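PDB 4M59: pentatricopeptide repeat-containing protein 10, chloroplastic from Zea mays, which binds specific single-stranded RNA elements between chloroplast genes and stabilises mRNA by blocking exonucleases that decay it from either end. Local coordinates for residues A[140-143]-A[144-148]; A[130-134]-A[135-139]; A[74-77]-A[78-82]; A[37-40]-A[41-45]. The protein carries 4 engineered substitutions. All blocks are in the same frame, centred on the assembly; numbering follows the deposited sequence.

Contact 1 (A[140-143]-A[144-148]); sequences TLVT and YNVVL. With nucleotides of chain D.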
loop_
_atom_site.group_PDB
_atom_site.type_symbol
_atom_site.label_atom_id
_atom_site.label_comp_id
_atom_site.label_asym_id
_atom_site.label_seq_id
_atom_site.Cartn_x
_atom_site.Cartn_y
_atom_site.Cartn_z
ATOM N N THR A 140 17.228 32.202 -24.169
ATOM C CA THR A 140 17.891 31.094 -24.826
ATOM C C THR A 140 16.906 29.974 -25.015
ATOM O O THR A 140 15.735 30.118 -24.717
ATOM C CB THR A 140 19.086 30.568 -24.028
ATOM O OG1 THR A 140 18.705 29.406 -23.298
ATOM C CG2 THR A 140 19.601 31.609 -23.085
ATOM N N LEU A 141 17.397 28.850 -25.504
ATOM C CA LEU A 141 16.551 27.746 -25.888
ATOM C C LEU A 141 15.804 27.211 -24.700
ATOM O O LEU A 141 14.603 27.024 -24.737
ATOM C CB LEU A 141 17.401 26.637 -26.479
ATOM C CG LEU A 141 16.635 25.440 -27.020
ATOM C CD1 LEU A 141 15.852 25.840 -28.224
ATOM C CD2 LEU A 141 17.566 24.323 -27.359
ATOM N N VAL A 142 16.542 26.964 -23.635
ATOM C CA VAL A 142 15.974 26.460 -22.412
ATOM C C VAL A 142 15.003 27.457 -21.819
ATOM O O VAL A 142 14.000 27.088 -21.235
ATOM C CB VAL A 142 17.069 26.160 -21.432
ATOM C CG1 VAL A 142 16.523 25.529 -20.207
ATOM C CG2 VAL A 142 18.038 25.234 -22.069
ATOM N N THR A 143 15.286 28.731 -21.996
ATOM C CA THR A 143 14.363 29.755 -21.571
ATOM C C THR A 143 13.062 29.643 -22.345
ATOM O O THR A 143 11.994 29.638 -21.763
ATOM C CB THR A 143 14.966 31.150 -21.739
ATOM O OG1 THR A 143 16.190 31.221 -21.012
ATOM C CG2 THR A 143 14.043 32.188 -21.196
ATOM N N TYR A 144 13.154 29.549 -23.660
ATOM C CA TYR A 144 11.961 29.447 -24.468
ATOM C C TYR A 144 11.239 28.173 -24.117
ATOM O O TYR A 144 10.029 28.134 -24.089
ATOM C CB TYR A 144 12.304 29.435 -25.956
ATOM C CG TYR A 144 12.642 30.769 -26.572
ATOM C CD1 TYR A 144 11.652 31.634 -26.988
ATOM C CD2 TYR A 144 13.949 31.142 -26.779
ATOM C CE1 TYR A 144 11.964 32.839 -27.562
ATOM C CE2 TYR A 144 14.259 32.342 -27.349
ATOM C CZ TYR A 144 13.270 33.185 -27.739
ATOM O OH TYR A 144 13.600 34.385 -28.305
ATOM N N ASN A 145 11.996 27.131 -23.838
ATOM C CA ASN A 145 11.415 25.834 -23.550
ATOM C C ASN A 145 10.711 25.773 -22.205
ATOM O O ASN A 145 9.690 25.120 -22.059
ATOM C CB ASN A 145 12.486 24.750 -23.618
ATOM C CG ASN A 145 12.831 24.357 -25.025
ATOM O OD1 ASN A 145 12.061 24.558 -25.939
ATOM N ND2 ASN A 145 13.988 23.768 -25.197
ATOM N N VAL A 146 11.274 26.444 -21.219
ATOM C CA VAL A 146 10.648 26.505 -19.924
ATOM C C VAL A 146 9.313 27.179 -20.029
ATOM O O VAL A 146 8.320 26.684 -19.533
ATOM C CB VAL A 146 11.509 27.266 -18.950
ATOM C CG1 VAL A 146 10.695 27.780 -17.829
ATOM C CG2 VAL A 146 12.568 26.373 -18.434
ATOM N N VAL A 147 9.281 28.308 -20.701
ATOM C CA VAL A 147 8.068 29.083 -20.815
ATOM C C VAL A 147 7.010 28.327 -21.571
ATOM O O VAL A 147 5.828 28.510 -21.350
ATOM C CB VAL A 147 8.363 30.397 -21.498
ATOM C CG1 VAL A 147 7.137 31.243 -21.562
ATOM C CG2 VAL A 147 9.441 31.110 -20.751
ATOM N N LEU A 148 7.442 27.459 -22.472
ATOM C CA LEU A 148 6.529 26.635 -23.226
ATOM C C LEU A 148 5.890 25.673 -22.279
ATOM O O LEU A 148 4.702 25.428 -22.325
ATOM C CB LEU A 148 7.283 25.852 -24.287
ATOM C CG LEU A 148 7.689 26.597 -25.549
ATOM C CD1 LEU A 148 8.470 25.699 -26.435
ATOM C CD2 LEU A 148 6.472 27.066 -26.251
ATOM P P U D 2 17.021 21.350 -15.023
ATOM O OP1 U D 2 16.194 20.666 -13.995
ATOM O OP2 U D 2 18.159 20.630 -15.642
ATOM O "O5'" U D 2 16.041 21.828 -16.186
ATOM C "C5'" U D 2 14.942 22.686 -15.913
ATOM C "C4'" U D 2 14.040 22.812 -17.114
ATOM O "O4'" U D 2 14.782 23.359 -18.232
ATOM C "C3'" U D 2 13.476 21.503 -17.647
ATOM O "O3'" U D 2 12.344 21.066 -16.914
ATOM C "C2'" U D 2 13.191 21.823 -19.112
ATOM O "O2'" U D 2 11.958 22.513 -19.248
ATOM C "C1'" U D 2 14.330 22.791 -19.444
ATOM N N1 U D 2 15.476 22.127 -20.109
ATOM C C2 U D 2 15.556 22.179 -21.491
ATOM O O2 U D 2 14.725 22.738 -22.185
ATOM N N3 U D 2 16.646 21.550 -22.045
ATOM C C4 U D 2 17.646 20.889 -21.367
ATOM O O4 U D 2 18.567 20.367 -21.995
ATOM C C5 U D 2 17.498 20.877 -19.947
ATOM C C6 U D 2 16.450 21.483 -19.380
ATOM O "O5'" G D 1 21.326 22.737 -15.176
ATOM C "C5'" G D 1 20.769 23.277 -13.987
ATOM C "C4'" G D 1 19.578 24.158 -14.283
ATOM O "O4'" G D 1 20.001 25.318 -15.055
ATOM C "C3'" G D 1 18.480 23.526 -15.130
ATOM O "O3'" G D 1 17.592 22.712 -14.386
ATOM C "C2'" G D 1 17.807 24.743 -15.746
ATOM O "O2'" G D 1 16.962 25.375 -14.793
ATOM C "C1'" G D 1 19.009 25.646 -16.007
ATOM N N9 G D 1 19.568 25.460 -17.366
ATOM C C8 G D 1 19.938 24.276 -17.963
ATOM N N7 G D 1 20.413 24.413 -19.167
ATOM C C5 G D 1 20.370 25.778 -19.386
ATOM C C6 G D 1 20.761 26.521 -20.525
ATOM O O6 G D 1 21.231 26.106 -21.588
ATOM N N1 G D 1 20.553 27.880 -20.340
ATOM C C2 G D 1 20.037 28.456 -19.207
ATOM N N2 G D 1 19.921 29.792 -19.250
ATOM N N3 G D 1 19.669 27.773 -18.130
ATOM C C4 G D 1 19.867 26.445 -18.283
#
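Y144 N donates to T140 O at 2.8 Å, the first of four i to i+4 backbone bonds that run through V147. T140 is the N-cap, and its OG1 takes a weak bond of 3.3 Å from V142 N. N145 CG, anti to its own carbonyl carbon (chi1 -78°), is laid back to 3.2 Å from L141 O with ND2 facing the uracil. N145 ND2 donates to O2 of U2 of chain D at 3.3 Å (144°) and also bonds D176, while OD1 is held by T179, fixing the amide's rotation. L141 CG packs obliquely beside the amide, 3.6 Å from N145 ND2. With an alanine here, the uracil O2 would probably lose this donor, and D176 and T179 their side-chain partner. Apolar contacts come from V142, wedged between two nucleotides of chain D with CG1 3.4 Å from O4' of U2 and CG2 3.4 Å from C6 of G1; V146 CG2 lies 3.7 Å from the same O4'. N145 bonding a base while V142 sits between successive nucleotides fits modular recognition of single-stranded RNA by PPR proteins. Helix 106-117 packs on T143 and V146, helix 122-132 on T143 and V147, and helix 158-170 on L141, Y144 and L148.

Contact 2 (A[130-134]-A[135-139]); sequences AELRR and QGVAP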
loop_
_atom_site.group_PDB
_atom_site.type_symbol
_atom_site.label_atom_id
_atom_site.label_comp_id
_atom_site.label_asym_id
_atom_site.label_seq_id
_atom_site.Cartn_x
_atom_site.Cartn_y
_atom_site.Cartn_z
ATOM N N ALA A 130 8.175 38.395 -19.308
ATOM C CA ALA A 130 7.871 39.677 -19.928
ATOM C C ALA A 130 8.892 40.734 -19.526
ATOM O O ALA A 130 9.329 41.533 -20.350
ATOM C CB ALA A 130 6.467 40.124 -19.557
ATOM N N GLU A 131 9.272 40.725 -18.255
ATOM C CA GLU A 131 10.269 41.655 -17.744
ATOM C C GLU A 131 11.638 41.331 -18.326
ATOM O O GLU A 131 12.367 42.221 -18.759
ATOM C CB GLU A 131 10.325 41.588 -16.218
ATOM C CG GLU A 131 10.366 42.945 -15.535
ATOM C CD GLU A 131 10.356 42.831 -14.022
ATOM O OE1 GLU A 131 9.988 43.818 -13.355
ATOM O OE2 GLU A 131 10.715 41.755 -13.504
ATOM N N LEU A 132 11.978 40.048 -18.332
ATOM C CA LEU A 132 13.264 39.592 -18.843
ATOM C C LEU A 132 13.512 40.094 -20.260
ATOM O O LEU A 132 14.640 40.419 -20.622
ATOM C CB LEU A 132 13.337 38.065 -18.809
ATOM C CG LEU A 132 14.313 37.398 -19.775
ATOM C CD1 LEU A 132 14.611 35.977 -19.326
ATOM C CD2 LEU A 132 13.758 37.405 -21.189
ATOM N N ARG A 133 12.452 40.155 -21.060
ATOM C CA ARG A 133 12.575 40.598 -22.442
ATOM C C ARG A 133 12.182 42.060 -22.577
ATOM O O ARG A 133 12.081 42.586 -23.684
ATOM C CB ARG A 133 11.728 39.724 -23.366
ATOM C CG ARG A 133 10.244 40.034 -23.338
ATOM C CD ARG A 133 9.434 38.891 -23.927
ATOM N NE ARG A 133 10.137 38.229 -25.020
ATOM C CZ ARG A 133 9.565 37.396 -25.882
ATOM N NH1 ARG A 133 8.274 37.117 -25.776
ATOM N NH2 ARG A 133 10.285 36.842 -26.847
ATOM N N ARG A 134 11.963 42.715 -21.443
ATOM C CA ARG A 134 11.670 44.130 -21.439
ATOM C C ARG A 134 12.947 44.812 -21.084
ATOM O O ARG A 134 13.076 46.016 -21.191
ATOM C CB ARG A 134 10.627 44.425 -20.389
ATOM C CG ARG A 134 10.041 45.787 -20.467
ATOM C CD ARG A 134 8.689 45.777 -19.830
ATOM N NE ARG A 134 8.708 45.047 -18.570
ATOM C CZ ARG A 134 7.703 44.299 -18.142
ATOM N NH1 ARG A 134 6.612 44.176 -18.872
ATOM N NH2 ARG A 134 7.797 43.669 -16.993
ATOM N N GLN A 135 13.897 44.011 -20.651
ATOM C CA GLN A 135 15.211 44.499 -20.316
ATOM C C GLN A 135 16.147 44.194 -21.441
ATOM O O GLN A 135 17.356 44.232 -21.270
ATOM C CB GLN A 135 15.719 43.814 -19.063
ATOM C CG GLN A 135 14.951 44.191 -17.843
ATOM C CD GLN A 135 15.618 43.708 -16.605
ATOM O OE1 GLN A 135 15.326 44.169 -15.515
ATOM N NE2 GLN A 135 16.525 42.772 -16.761
ATOM N N GLY A 136 15.587 43.866 -22.588
ATOM C CA GLY A 136 16.390 43.551 -23.742
ATOM C C GLY A 136 17.297 42.362 -23.555
ATOM O O GLY A 136 18.319 42.247 -24.206
ATOM N N VAL A 137 16.932 41.475 -22.651
ATOM C CA VAL A 137 17.649 40.227 -22.524
ATOM C C VAL A 137 17.126 39.301 -23.598
ATOM O O VAL A 137 15.938 39.283 -23.888
ATOM C CB VAL A 137 17.439 39.593 -21.157
ATOM C CG1 VAL A 137 18.204 38.307 -21.053
ATOM C CG2 VAL A 137 17.889 40.535 -20.083
ATOM N N ALA A 138 18.020 38.550 -24.212
ATOM C CA ALA A 138 17.627 37.605 -25.227
ATOM C C ALA A 138 17.526 36.247 -24.600
ATOM O O ALA A 138 18.504 35.732 -24.099
ATOM C CB ALA A 138 18.628 37.589 -26.328
ATOM N N PRO A 139 16.332 35.675 -24.606
ATOM C CA PRO A 139 16.121 34.343 -24.067
ATOM C C PRO A 139 16.859 33.276 -24.849
ATOM O O PRO A 139 17.109 33.434 -26.035
ATOM C CB PRO A 139 14.615 34.162 -24.185
ATOM C CG PRO A 139 14.144 35.226 -25.035
ATOM C CD PRO A 139 15.066 36.341 -24.915
#
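V137 N reaches back to L132 O at 3.2 Å, lying in the plane of that carbonyl, and so closes an i to i+5 backbone bond beyond the last helical residue. A second link, Q135 N to E131 O at 3.0 Å, is weak. The chain leaves helical geometry at R133, and G136 takes a left-handed backbone conformation (phi 61°, psi 25°), which favours glycine and turns the chain so that V137 comes back over the helix end.

Among the side chains L132 carries the contact. Its CG is anti to the backbone N (chi1 156°), which directs the isobutyl group at the returning loop. There L132 CG meets V137 CB at 4.1 Å, the two side chains crossing at about a right angle, and L132 CD2 approaches P139 CD at the same 4.1 Å. V137 CB also sits 3.0 Å from L132 O, a tight fit. Replacing L132 with an alanine would probably open a gap beneath V137 and P139, taking away the leucine branches they rest on. Q135 CG lies 3.4 Å from E131 O. R134 folds its guanidinium back over the helix, with A130 O 3.9 Å above the centre of one face, while R133 forms a salt bridge with E167.

L132 and Q135 also touch Y109, and V137 touches V106, so the turn is seated on helix 106-117. A helix ending in a left-handed glycine, followed by a short loop into the next helix, is the connection by which this PPR array passes from helix 122-132 to helix 141-151.

Contact 3 (A[74-77]-A[78-82]); sequences EMVV and RALGR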
loop_
_atom_site.group_PDB
_atom_site.type_symbol
_atom_site.label_atom_id
_atom_site.label_comp_id
_atom_site.label_asym_id
_atom_site.label_seq_id
_atom_site.Cartn_x
_atom_site.Cartn_y
_atom_site.Cartn_z
ATOM N N GLU A 74 23.180 35.601 -8.753
ATOM C CA GLU A 74 23.287 34.647 -9.826
ATOM C C GLU A 74 24.086 33.439 -9.393
ATOM O O GLU A 74 23.880 32.351 -9.889
ATOM C CB GLU A 74 23.956 35.302 -11.026
ATOM C CG GLU A 74 23.133 36.388 -11.672
ATOM C CD GLU A 74 23.910 37.155 -12.702
ATOM O OE1 GLU A 74 25.045 36.761 -12.990
ATOM O OE2 GLU A 74 23.386 38.155 -13.222
ATOM N N MET A 75 25.018 33.655 -8.474
ATOM C CA MET A 75 25.917 32.596 -8.029
ATOM C C MET A 75 25.235 31.643 -7.060
ATOM O O MET A 75 25.562 30.460 -7.003
ATOM C CB MET A 75 27.162 33.199 -7.375
ATOM C CG MET A 75 28.471 32.701 -7.962
ATOM S SD MET A 75 29.191 31.356 -7.004
ATOM C CE MET A 75 30.606 30.943 -8.017
ATOM N N VAL A 76 24.287 32.166 -6.293
ATOM C CA VAL A 76 23.583 31.373 -5.315
ATOM C C VAL A 76 22.491 30.578 -6.000
ATOM O O VAL A 76 22.224 29.440 -5.658
ATOM C CB VAL A 76 23.019 32.262 -4.224
ATOM C CG1 VAL A 76 22.053 31.513 -3.385
ATOM C CG2 VAL A 76 24.127 32.772 -3.371
ATOM N N VAL A 77 21.890 31.191 -7.006
ATOM C CA VAL A 77 20.824 30.575 -7.767
ATOM C C VAL A 77 21.271 29.350 -8.550
ATOM O O VAL A 77 20.534 28.383 -8.662
ATOM C CB VAL A 77 20.188 31.593 -8.704
ATOM C CG1 VAL A 77 19.251 30.931 -9.650
ATOM C CG2 VAL A 77 19.453 32.630 -7.912
ATOM N N ARG A 78 22.478 29.399 -9.105
ATOM C CA ARG A 78 22.993 28.277 -9.880
ATOM C C ARG A 78 23.085 27.026 -9.012
ATOM O O ARG A 78 22.799 25.919 -9.465
ATOM C CB ARG A 78 24.368 28.607 -10.467
ATOM C CG ARG A 78 25.133 27.398 -10.972
ATOM C CD ARG A 78 25.617 27.611 -12.397
ATOM N NE ARG A 78 27.056 27.399 -12.523
ATOM C CZ ARG A 78 27.950 28.377 -12.616
ATOM N NH1 ARG A 78 27.556 29.642 -12.602
ATOM N NH2 ARG A 78 29.238 28.091 -12.728
ATOM N N ALA A 79 23.486 27.221 -7.763
ATOM C CA ALA A 79 23.609 26.150 -6.801
ATOM C C ALA A 79 22.253 25.618 -6.399
ATOM O O ALA A 79 22.010 24.427 -6.457
ATOM C CB ALA A 79 24.335 26.646 -5.602
ATOM N N LEU A 80 21.377 26.520 -5.988
ATOM C CA LEU A 80 20.048 26.152 -5.569
ATOM C C LEU A 80 19.369 25.332 -6.632
ATOM O O LEU A 80 18.754 24.316 -6.350
ATOM C CB LEU A 80 19.220 27.392 -5.296
ATOM C CG LEU A 80 19.576 28.134 -4.024
ATOM C CD1 LEU A 80 18.591 29.224 -3.744
ATOM C CD2 LEU A 80 19.613 27.179 -2.892
ATOM N N GLY A 81 19.490 25.782 -7.862
ATOM C CA GLY A 81 18.921 25.052 -8.966
ATOM C C GLY A 81 19.648 23.753 -9.119
ATOM O O GLY A 81 19.052 22.734 -9.441
ATOM N N ARG A 82 20.960 23.799 -8.924
ATOM C CA ARG A 82 21.788 22.615 -9.065
ATOM C C ARG A 82 21.582 21.701 -7.869
ATOM O O ARG A 82 21.816 20.496 -7.949
ATOM C CB ARG A 82 23.262 22.999 -9.188
ATOM C CG ARG A 82 24.217 21.818 -9.172
ATOM C CD ARG A 82 25.558 22.184 -9.782
ATOM N NE ARG A 82 26.254 23.210 -9.011
ATOM C CZ ARG A 82 26.516 23.118 -7.711
ATOM N NH1 ARG A 82 26.140 22.046 -7.029
ATOM N NH2 ARG A 82 27.156 24.099 -7.090
#
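Between V76 and L80 the flat groups that meet are peptide units, L80 N donating to V76 O at 3.1 Å. One residue further along, G81 N meets V77 O at 2.9 Å. The guanidinium of R82 is the flat side-chain group, and it has A79 CA 4.1 Å above one face, displaced toward the rim. The carboxylate of E74 turns away from the following turn, and its OE2 accepts a bond from the backbone N of D105.

Two further backbone links are weaker. R78 N to E74 O is long at 3.4 Å, and A79 N shares V76 O with L80 N through a weak bond, so V76 O is approached by two donors.

The apolar side is carried by V76 and L80, which lie side by side and point the same way. V76 CG1 meets L80 CD1 at 4.2 Å. L80 CG stands anti to the residue's own carbonyl carbon (chi1 -73°), which lays it back along the preceding turn, 3.4 Å from V76 O. A79 adds its CB, 3.5 Å from the same oxygen.

V76 packs on L43 and L59, L80 on W52, A88 and V89, and V77 on L92, while the two arginines R78 and R82 are exposed. A buried face of V76, V77 and L80, with V76 and L80 four residues apart, and one charged surface make an amphipathic helix, one of the pair that makes a helical hairpin, the repeating unit of the PPR solenoid.

Contact 4 (A[37-40]-A[41-45]); sequences ADIT and SLLKA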
loop_
_atom_site.group_PDB
_atom_site.type_symbol
_atom_site.label_atom_id
_atom_site.label_comp_id
_atom_site.label_asym_id
_atom_site.label_seq_id
_atom_site.Cartn_x
_atom_site.Cartn_y
_atom_site.Cartn_z
ATOM N N ALA A 37 35.080 42.188 1.961
ATOM C CA ALA A 37 35.358 40.882 1.385
ATOM C C ALA A 37 34.560 40.676 0.105
ATOM O O ALA A 37 33.428 41.144 -0.011
ATOM C CB ALA A 37 35.041 39.785 2.391
ATOM N N ASP A 38 35.152 39.973 -0.854
ATOM C CA ASP A 38 34.463 39.668 -2.102
ATOM C C ASP A 38 33.282 38.756 -1.817
ATOM O O ASP A 38 33.421 37.534 -1.808
ATOM C CB ASP A 38 35.412 39.006 -3.099
ATOM C CG ASP A 38 34.779 38.808 -4.460
ATOM O OD1 ASP A 38 33.617 39.229 -4.640
ATOM O OD2 ASP A 38 35.440 38.241 -5.352
ATOM N N ILE A 39 32.121 39.357 -1.582
ATOM C CA ILE A 39 30.910 38.603 -1.271
ATOM C C ILE A 39 30.748 37.403 -2.191
ATOM O O ILE A 39 30.748 36.259 -1.735
ATOM C CB ILE A 39 29.658 39.494 -1.363
ATOM C CG1 ILE A 39 29.791 40.690 -0.422
ATOM C CG2 ILE A 39 28.409 38.689 -1.032
ATOM C CD1 ILE A 39 30.028 40.309 1.023
ATOM N N THR A 40 30.612 37.659 -3.488
ATOM C CA THR A 40 30.480 36.587 -4.461
ATOM C C THR A 40 31.567 35.540 -4.233
ATOM O O THR A 40 31.351 34.348 -4.457
ATOM C CB THR A 40 30.579 37.114 -5.904
ATOM O OG1 THR A 40 29.732 38.260 -6.051
ATOM C CG2 THR A 40 30.142 36.042 -6.891
ATOM N N SER A 41 32.730 35.993 -3.781
ATOM C CA SER A 41 33.840 35.097 -3.482
ATOM C C SER A 41 33.480 34.178 -2.319
ATOM O O SER A 41 33.682 32.968 -2.386
ATOM C CB SER A 41 35.101 35.895 -3.151
ATOM O OG SER A 41 36.150 35.585 -4.046
ATOM N N LEU A 42 32.943 34.766 -1.255
ATOM C CA LEU A 42 32.520 33.998 -0.092
ATOM C C LEU A 42 31.466 32.978 -0.492
ATOM O O LEU A 42 31.465 31.847 -0.009
ATOM C CB LEU A 42 31.969 34.927 0.988
ATOM C CG LEU A 42 32.964 35.877 1.649
ATOM C CD1 LEU A 42 32.326 36.573 2.843
ATOM C CD2 LEU A 42 34.216 35.126 2.070
ATOM N N LEU A 43 30.566 33.394 -1.378
ATOM C CA LEU A 43 29.498 32.525 -1.853
ATOM C C LEU A 43 30.061 31.291 -2.552
ATOM O O LEU A 43 29.643 30.166 -2.279
ATOM C CB LEU A 43 28.569 33.287 -2.795
ATOM C CG LEU A 43 27.881 34.523 -2.210
ATOM C CD1 LEU A 43 26.603 34.829 -2.975
ATOM C CD2 LEU A 43 27.591 34.327 -0.731
ATOM N N LYS A 44 30.999 31.529 -3.462
ATOM C CA LYS A 44 31.633 30.459 -4.218
ATOM C C LYS A 44 32.333 29.491 -3.280
ATOM O O LYS A 44 32.350 28.283 -3.523
ATOM C CB LYS A 44 32.629 31.030 -5.225
ATOM C CG LYS A 44 33.263 29.989 -6.135
ATOM C CD LYS A 44 33.445 30.523 -7.547
ATOM C CE LYS A 44 34.429 29.678 -8.334
ATOM N NZ LYS A 44 34.267 29.857 -9.802
ATOM N N ALA A 45 32.910 30.020 -2.206
ATOM C CA ALA A 45 33.577 29.173 -1.236
ATOM C C ALA A 45 32.600 28.381 -0.397
ATOM O O ALA A 45 32.836 27.219 -0.099
ATOM C CB ALA A 45 34.474 29.995 -0.341
#
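D38 and S41 meet at an N-cap, the start of helix 39-47 in the N-terminal part of the PPR protein's helical array. The packed side of the turn is apolar. I39 CG2 lies 4.4 Å from L43 CG, and A37 CB touches L42 CD1 at 4.2 Å, so the residue before the cap is folded against the first turn. L43 CG is anti to its carbonyl carbon (chi1 -59°), which brings it over I39 O at 3.4 Å. I39, L42 and L43 are buried: helix 52-65 covers L42 and L43, helix 70-82 receives L43, and helix 8-16 meets L42.

Backbone bonds run through the turn. L42 N donates to D38 O at 2.9 Å and L43 N to I39 O at 2.9 Å, and K44 N follows with T40 O at 3.0 Å.

The solvent side is polar. D38, S41 and K44 are exposed, but only K44 is loose: its chain leads away from the turn, its contact with 37-40 limited to CB near T40 O. The cap is exposed yet close-set, with D38 CB 3.1 Å from S41 CB. Its backbone part is modest, since S41 N reaches D38 OD1 through a long, weak bond. A carboxylate at the amino end of a helix would probably be favoured by the partial positive charge of the helix's first N-H groups.

The firmer side-chain link is the hydroxyl bond: S41 OG donates to D38 OD2 at 3.0 Å and comes from above the carboxylate, 54° out of its plane.

Along the chain the contacts run in the order 4, 3, 2, 1, and only neighbours in that order touch, in two pairs. Contacts 3 and 4, with centres 14 Å apart, pack helix against helix, M75 CG lying 3.9 Å from T40 CG2. Contacts 2 and 1, 13 Å apart by centre, join a helix end to the next helix start, with Y144 CE2 3.3 Å from P139 O and T143 CG2 4.3 Å from L132 CD1. The two pairs stay separate: contacts 2 and 3 come no nearer than about 9 Å between nearest atoms. Contact 1 alone grips RNA. The nearest atom of contact 3 is about 5 Å from the bound nucleic acid, whereas that of contact 4 is about 16 Å from the bound nucleic acid.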